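Local structure of acetone carboxylase alpha subunit (Xanthobacter autotrophicus Py2, 5M45) at residues G16-D29 with K120-V133. The protein forms the alpha subunit of acetone carboxylase, a large metal-containing protein with a hydantoinase B/oxoprolinase family region. Sequence-based numbering, arbitrary orientation.
Sequences GIVRGGETLKEHRD and KYMIENNWEANPGV. With AE4 (3,6,9,12,15-pentaoxaheptadecan-1-ol), chain P.
Glu-128 reaches into the loop before helix 24-38 and the first turn of that helix, gripping both with its two carboxylate oxygens. From CB, which points toward 16-29, the chain runs fully stretched through CG, opposite the backbone N (chi1 180°), and so carries the carboxylate across to the other segment. CD lies 3.8 Å from Ile-17 CG1. Beyond it the oxygens part: OE1 takes the N-H of Leu-24 through its syn lone pair, nearly straight at 2.8 Å. OE2 is met by Ile-17 N at 3.0 Å from above the carboxylate plane. Water 1 donates to OE1 as well and accepts from Lys-25 N, so the carboxylate serves two N-H groups of the helix start, one directly and one through water. Glutamate suits this place because a negative charge there probably interacts favourably with the helix dipole. Thr-23, the N-cap, forms a capping box: its OG1 accepts from Glu-26 N, and its N donates back to Glu-26 OE1. Helix 24-29 passes helix 120-124 at 113° between N-to-C directions, their axes 9.3 Å apart at closest approach. Branched Ile-123 fills this crossing, its CG2 3.5 Å from Leu-24 O and its CG1 against Leu-24 CB; Trp-169 of strand 165-175 also touches Leu-24. Lys-25 NZ forms salt bridges with Glu-124 OE2 and Asp-29 OD2, which probably eases the repulsion between the two carboxylates. Extended Arg-28 crosses Lys-120 at about a right angle, NE 3.7 Å from CG, and its guanidinium holds waters 2 and 3 in plane at its edge. Lys-120 NZ, salt-bridged to Asp-100, donates to O19 of AE4.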
loop_
_atom_site.group_PDB
_atom_site.type_symbol
_atom_site.label_atom_id
_atom_site.label_comp_id
_atom_site.label_asym_id
_atom_site.label_seq_id
_atom_site.Cartn_x
_atom_site.Cartn_y
_atom_site.Cartn_z
ATOM N N GLY A 16 13.595 -30.230 13.149
ATOM C CA GLY A 16 13.809 -29.134 12.209
ATOM C C GLY A 16 13.819 -29.605 10.757
ATOM O O GLY A 16 14.132 -30.784 10.464
ATOM N N ILE A 17 13.474 -28.695 9.846
ATOM C CA ILE A 17 13.309 -29.033 8.431
ATOM C C ILE A 17 14.586 -29.152 7.610
ATOM O O ILE A 17 14.531 -29.726 6.525
ATOM C CB ILE A 17 12.360 -28.076 7.674
ATOM C CG1 ILE A 17 12.962 -26.662 7.575
ATOM C CG2 ILE A 17 10.991 -28.067 8.327
ATOM C CD1 ILE A 17 12.134 -25.697 6.753
ATOM N N VAL A 18 15.717 -28.602 8.071
ATOM C CA VAL A 18 16.970 -28.692 7.282
ATOM C C VAL A 18 17.428 -30.150 7.242
ATOM O O VAL A 18 17.185 -30.906 8.209
ATOM C CB VAL A 18 18.092 -27.800 7.852
ATOM C CG1 VAL A 18 19.405 -27.931 7.071
ATOM C CG2 VAL A 18 17.647 -26.339 7.871
ATOM N N ARG A 19 18.048 -30.562 6.139
ATOM C CA ARG A 19 18.655 -31.903 6.062
ATOM C C ARG A 19 19.546 -32.178 7.274
ATOM O O ARG A 19 20.425 -31.382 7.559
ATOM C CB ARG A 19 19.480 -32.063 4.772
ATOM C CG ARG A 19 20.152 -33.453 4.614
ATOM C CD ARG A 19 20.995 -33.493 3.343
ATOM N NE ARG A 19 21.933 -34.601 3.374
ATOM C CZ ARG A 19 21.636 -35.857 3.144
ATOM N NH1 ARG A 19 20.391 -36.226 2.788
ATOM N NH2 ARG A 19 22.627 -36.770 3.237
ATOM N N GLY A 20 19.330 -33.314 7.945
ATOM C CA GLY A 20 20.010 -33.672 9.199
ATOM C C GLY A 20 19.196 -33.386 10.474
ATOM O O GLY A 20 19.528 -33.915 11.534
ATOM N N GLY A 21 18.159 -32.543 10.390
ATOM C CA GLY A 21 17.238 -32.314 11.508
ATOM C C GLY A 21 17.352 -31.010 12.281
ATOM O O GLY A 21 16.563 -30.764 13.212
ATOM N N GLU A 22 18.323 -30.171 11.947
ATOM C CA GLU A 22 18.370 -28.844 12.556
ATOM C C GLU A 22 17.204 -27.982 12.052
ATOM O O GLU A 22 16.784 -28.112 10.895
ATOM C CB GLU A 22 19.680 -28.150 12.209
ATOM C CG GLU A 22 20.926 -28.776 12.823
ATOM C CD GLU A 22 22.172 -28.118 12.274
ATOM O OE1 GLU A 22 22.417 -28.226 11.029
ATOM O OE2 GLU A 22 22.885 -27.453 13.063
ATOM N N THR A 23 16.702 -27.091 12.894
ATOM C CA THR A 23 15.869 -25.973 12.378
ATOM C C THR A 23 16.725 -25.024 11.502
ATOM O O THR A 23 17.963 -25.023 11.579
ATOM C CB THR A 23 15.215 -25.114 13.516
ATOM O OG1 THR A 23 16.230 -24.423 14.279
ATOM C CG2 THR A 23 14.376 -25.990 14.449
ATOM N N LEU A 24 16.050 -24.232 10.680
ATOM C CA LEU A 24 16.749 -23.177 9.897
ATOM C C LEU A 24 17.638 -22.285 10.772
ATOM O O LEU A 24 18.797 -22.025 10.421
ATOM C CB LEU A 24 15.754 -22.333 9.097
ATOM C CG LEU A 24 15.068 -22.979 7.893
ATOM C CD1 LEU A 24 13.893 -22.104 7.466
ATOM C CD2 LEU A 24 16.014 -23.185 6.723
ATOM N N LYS A 25 17.110 -21.830 11.905
ATOM C CA LYS A 25 17.867 -20.937 12.809
ATOM C C LYS A 25 19.042 -21.660 13.490
ATOM O O LYS A 25 20.127 -21.099 13.566
ATOM C CB LYS A 25 16.948 -20.285 13.866
ATOM C CG LYS A 25 17.694 -19.292 14.773
ATOM C CD LYS A 25 16.767 -18.424 15.602
ATOM C CE LYS A 25 17.484 -17.692 16.750
ATOM N NZ LYS A 25 18.671 -16.930 16.253
ATOM N N GLU A 26 18.829 -22.899 13.955
ATOM C CA GLU A 26 19.908 -23.714 14.555
ATOM C C GLU A 26 21.063 -23.895 13.564
ATOM O O GLU A 26 22.246 -23.731 13.939
ATOM C CB GLU A 26 19.399 -25.088 15.019
ATOM C CG GLU A 26 18.622 -25.050 16.340
ATOM C CD GLU A 26 17.825 -26.320 16.633
ATOM O OE1 GLU A 26 17.788 -27.231 15.755
ATOM O OE2 GLU A 26 17.238 -26.366 17.755
ATOM N N HIS A 27 20.708 -24.203 12.309
ATOM C CA HIS A 27 21.657 -24.430 11.235
ATOM C C HIS A 27 22.502 -23.167 10.943
ATOM O O HIS A 27 23.732 -23.193 10.983
ATOM C CB HIS A 27 20.883 -24.890 9.987
ATOM C CG HIS A 27 21.743 -25.285 8.818
ATOM N ND1 HIS A 27 22.529 -26.423 8.820
ATOM C CD2 HIS A 27 21.899 -24.731 7.593
ATOM C CE1 HIS A 27 23.128 -26.546 7.651
ATOM N NE2 HIS A 27 22.766 -25.531 6.892
ATOM N N ARG A 28 21.830 -22.062 10.665
ATOM C CA ARG A 28 22.530 -20.795 10.409
ATOM C C ARG A 28 23.378 -20.342 11.610
ATOM O O ARG A 28 24.524 -19.963 11.433
ATOM C CB ARG A 28 21.572 -19.682 9.976
ATOM C CG ARG A 28 22.313 -18.374 9.716
ATOM C CD ARG A 28 21.535 -17.326 8.985
ATOM N NE ARG A 28 22.379 -16.151 8.748
ATOM C CZ ARG A 28 22.472 -15.080 9.545
ATOM N NH1 ARG A 28 21.749 -14.975 10.663
ATOM N NH2 ARG A 28 23.298 -14.093 9.222
ATOM N N ASP A 29 22.830 -20.397 12.826
ATOM C CA ASP A 29 23.590 -19.965 14.014
ATOM C C ASP A 29 24.911 -20.761 14.199
ATOM O O ASP A 29 25.941 -20.167 14.568
ATOM C CB ASP A 29 22.740 -20.013 15.292
ATOM C CG ASP A 29 21.654 -18.911 15.354
ATOM O OD1 ASP A 29 21.596 -17.978 14.522
ATOM O OD2 ASP A 29 20.799 -18.987 16.253
ATOM N N LYS A 120 17.321 -14.831 5.189
ATOM C CA LYS A 120 17.824 -14.792 6.561
ATOM C C LYS A 120 16.814 -14.140 7.548
ATOM O O LYS A 120 16.732 -14.550 8.717
ATOM C CB LYS A 120 19.207 -14.119 6.618
ATOM C CG LYS A 120 20.289 -14.935 5.920
ATOM C CD LYS A 120 21.542 -14.132 5.566
ATOM C CE LYS A 120 22.417 -14.898 4.592
ATOM N NZ LYS A 120 23.661 -14.193 4.241
ATOM N N TYR A 121 16.043 -13.148 7.087
ATOM C CA TYR A 121 14.953 -12.594 7.891
ATOM C C TYR A 121 13.904 -13.689 8.257
ATOM O O TYR A 121 13.436 -13.767 9.404
ATOM C CB TYR A 121 14.276 -11.405 7.181
ATOM C CG TYR A 121 13.231 -10.686 8.022
ATOM C CD1 TYR A 121 13.603 -9.675 8.910
ATOM C CD2 TYR A 121 11.884 -11.025 7.959
ATOM C CE1 TYR A 121 12.658 -9.008 9.683
ATOM C CE2 TYR A 121 10.919 -10.354 8.728
ATOM C CZ TYR A 121 11.307 -9.356 9.590
ATOM O OH TYR A 121 10.401 -8.703 10.367
ATOM N N MET A 122 13.517 -14.495 7.280
ATOM C CA MET A 122 12.621 -15.649 7.529
ATOM C C MET A 122 13.208 -16.635 8.527
ATOM O O MET A 122 12.507 -17.129 9.432
ATOM C CB MET A 122 12.216 -16.364 6.209
ATOM C CG MET A 122 11.391 -15.489 5.242
ATOM S SD MET A 122 10.620 -16.364 3.859
ATOM C CE MET A 122 11.942 -16.489 2.683
ATOM N N ILE A 123 14.487 -16.913 8.390
ATOM C CA ILE A 123 15.205 -17.809 9.317
ATOM C C ILE A 123 15.135 -17.249 10.747
ATOM O O ILE A 123 14.694 -17.923 11.677
ATOM C CB ILE A 123 16.670 -18.016 8.863
ATOM C CG1 ILE A 123 16.690 -18.775 7.535
ATOM C CG2 ILE A 123 17.458 -18.778 9.938
ATOM C CD1 ILE A 123 18.059 -18.996 6.926
ATOM N N GLU A 124 15.516 -15.992 10.897
ATOM C CA GLU A 124 15.651 -15.349 12.196
ATOM C C GLU A 124 14.321 -15.034 12.882
ATOM O O GLU A 124 14.285 -14.860 14.102
ATOM C CB GLU A 124 16.416 -14.058 11.983
ATOM C CG GLU A 124 17.052 -13.469 13.182
ATOM C CD GLU A 124 18.164 -14.304 13.848
ATOM O OE1 GLU A 124 18.700 -13.701 14.801
ATOM O OE2 GLU A 124 18.525 -15.496 13.573
ATOM N N ASN A 125 13.230 -14.925 12.118
ATOM C CA ASN A 125 11.912 -14.604 12.676
ATOM C C ASN A 125 10.933 -15.817 12.727
ATOM O O ASN A 125 9.725 -15.653 12.959
ATOM C CB ASN A 125 11.317 -13.446 11.915
ATOM C CG ASN A 125 12.025 -12.142 12.232
ATOM O OD1 ASN A 125 11.643 -11.449 13.186
ATOM N ND2 ASN A 125 13.095 -11.837 11.504
ATOM N N ASN A 126 11.466 -17.025 12.556
ATOM C CA ASN A 126 10.727 -18.267 12.789
ATOM C C ASN A 126 9.528 -18.448 11.848
ATOM O O ASN A 126 8.446 -18.935 12.250
ATOM C CB ASN A 126 10.341 -18.412 14.260
ATOM C CG ASN A 126 10.052 -19.865 14.663
ATOM O OD1 ASN A 126 10.289 -20.792 13.915
ATOM N ND2 ASN A 126 9.576 -20.045 15.883
ATOM N N TRP A 127 9.755 -18.118 10.582
ATOM C CA TRP A 127 8.863 -18.516 9.507
ATOM C C TRP A 127 8.652 -20.042 9.482
ATOM O O TRP A 127 7.600 -20.508 9.030
ATOM C CB TRP A 127 9.404 -18.068 8.148
ATOM C CG TRP A 127 8.729 -16.886 7.494
ATOM C CD1 TRP A 127 8.221 -16.871 6.225
ATOM C CD2 TRP A 127 8.535 -15.568 8.013
ATOM N NE1 TRP A 127 7.693 -15.644 5.931
ATOM C CE2 TRP A 127 7.889 -14.805 6.990
ATOM C CE3 TRP A 127 8.814 -14.949 9.223
ATOM C CZ2 TRP A 127 7.526 -13.466 7.155
ATOM C CZ3 TRP A 127 8.464 -13.590 9.390
ATOM C CH2 TRP A 127 7.813 -12.876 8.346
ATOM N N GLU A 128 9.654 -20.812 9.943
ATOM C CA GLU A 128 9.521 -22.281 9.997
ATOM C C GLU A 128 8.308 -22.731 10.832
ATOM O O GLU A 128 7.605 -23.658 10.414
ATOM C CB GLU A 128 10.830 -22.921 10.536
ATOM C CG GLU A 128 10.836 -24.437 10.650
ATOM C CD GLU A 128 12.240 -25.016 10.881
ATOM O OE1 GLU A 128 13.234 -24.215 10.803
ATOM O OE2 GLU A 128 12.347 -26.257 11.149
ATOM N N ALA A 129 8.046 -22.089 11.964
ATOM C CA ALA A 129 6.899 -22.455 12.800
ATOM C C ALA A 129 5.585 -21.808 12.315
ATOM O O ALA A 129 4.546 -22.405 12.508
ATOM C CB ALA A 129 7.148 -22.102 14.266
ATOM N N ASN A 130 5.633 -20.600 11.732
ATOM C CA ASN A 130 4.443 -19.918 11.186
ATOM C C ASN A 130 4.945 -18.819 10.215
ATOM O O ASN A 130 5.725 -17.948 10.660
ATOM C CB ASN A 130 3.640 -19.327 12.342
ATOM C CG ASN A 130 2.447 -18.477 11.907
ATOM O OD1 ASN A 130 2.309 -18.070 10.785
ATOM N ND2 ASN A 130 1.572 -18.201 12.847
ATOM N N PRO A 131 4.553 -18.831 8.928
ATOM C CA PRO A 131 3.469 -19.668 8.346
ATOM C C PRO A 131 3.866 -21.051 7.865
ATOM O O PRO A 131 3.035 -21.726 7.233
ATOM C CB PRO A 131 3.024 -18.837 7.139
ATOM C CG PRO A 131 4.330 -18.182 6.699
ATOM C CD PRO A 131 5.058 -17.849 7.964
ATOM N N GLY A 132 5.095 -21.485 8.176
ATOM C CA GLY A 132 5.652 -22.748 7.686
ATOM C C GLY A 132 6.386 -22.593 6.369
ATOM O O GLY A 132 6.029 -21.721 5.553
ATOM N N VAL A 133 7.403 -23.437 6.144
ATOM C CA VAL A 133 8.157 -23.463 4.881
ATOM C C VAL A 133 8.051 -24.872 4.333
ATOM O O VAL A 133 8.682 -25.809 4.867
ATOM C CB VAL A 133 9.648 -23.069 5.083
ATOM C CG1 VAL A 133 10.445 -23.179 3.775
ATOM C CG2 VAL A 133 9.753 -21.664 5.670
HETATM C C2 AE4 P . 33.599 -9.596 12.722
HETATM C C3 AE4 P . 32.401 -10.519 12.941
HETATM O O4 AE4 P . 32.425 -11.565 11.965
HETATM C C5 AE4 P . 31.661 -12.736 12.291
HETATM C C6 AE4 P . 31.172 -13.434 11.016
HETATM O O7 AE4 P . 29.755 -13.302 10.823
HETATM C C8 AE4 P . 29.367 -11.973 10.442
HETATM C C9 AE4 P . 27.853 -11.905 10.342
HETATM C C11 AE4 P . 27.353 -10.970 8.179
HETATM O O10 AE4 P . 27.467 -12.139 8.987
HETATM C C12 AE4 P . 28.036 -11.224 6.847
HETATM O O13 AE4 P . 27.139 -11.857 5.934
HETATM C C14 AE4 P . 27.485 -11.596 4.580
HETATM C C15 AE4 P . 26.628 -12.450 3.651
HETATM O O16 AE4 P . 25.304 -11.918 3.645
HETATM C C17 AE4 P . 25.011 -11.074 2.538
HETATM C C18 AE4 P . 23.522 -10.753 2.588
HETATM O O19 AE4 P . 22.757 -11.980 2.559
HETATM O O HOH W 1 14.005 -21.924 12.061
HETATM O O HOH W 2 25.218 -13.821 6.994
HETATM O O HOH W 3 20.114 -16.911 12.119
#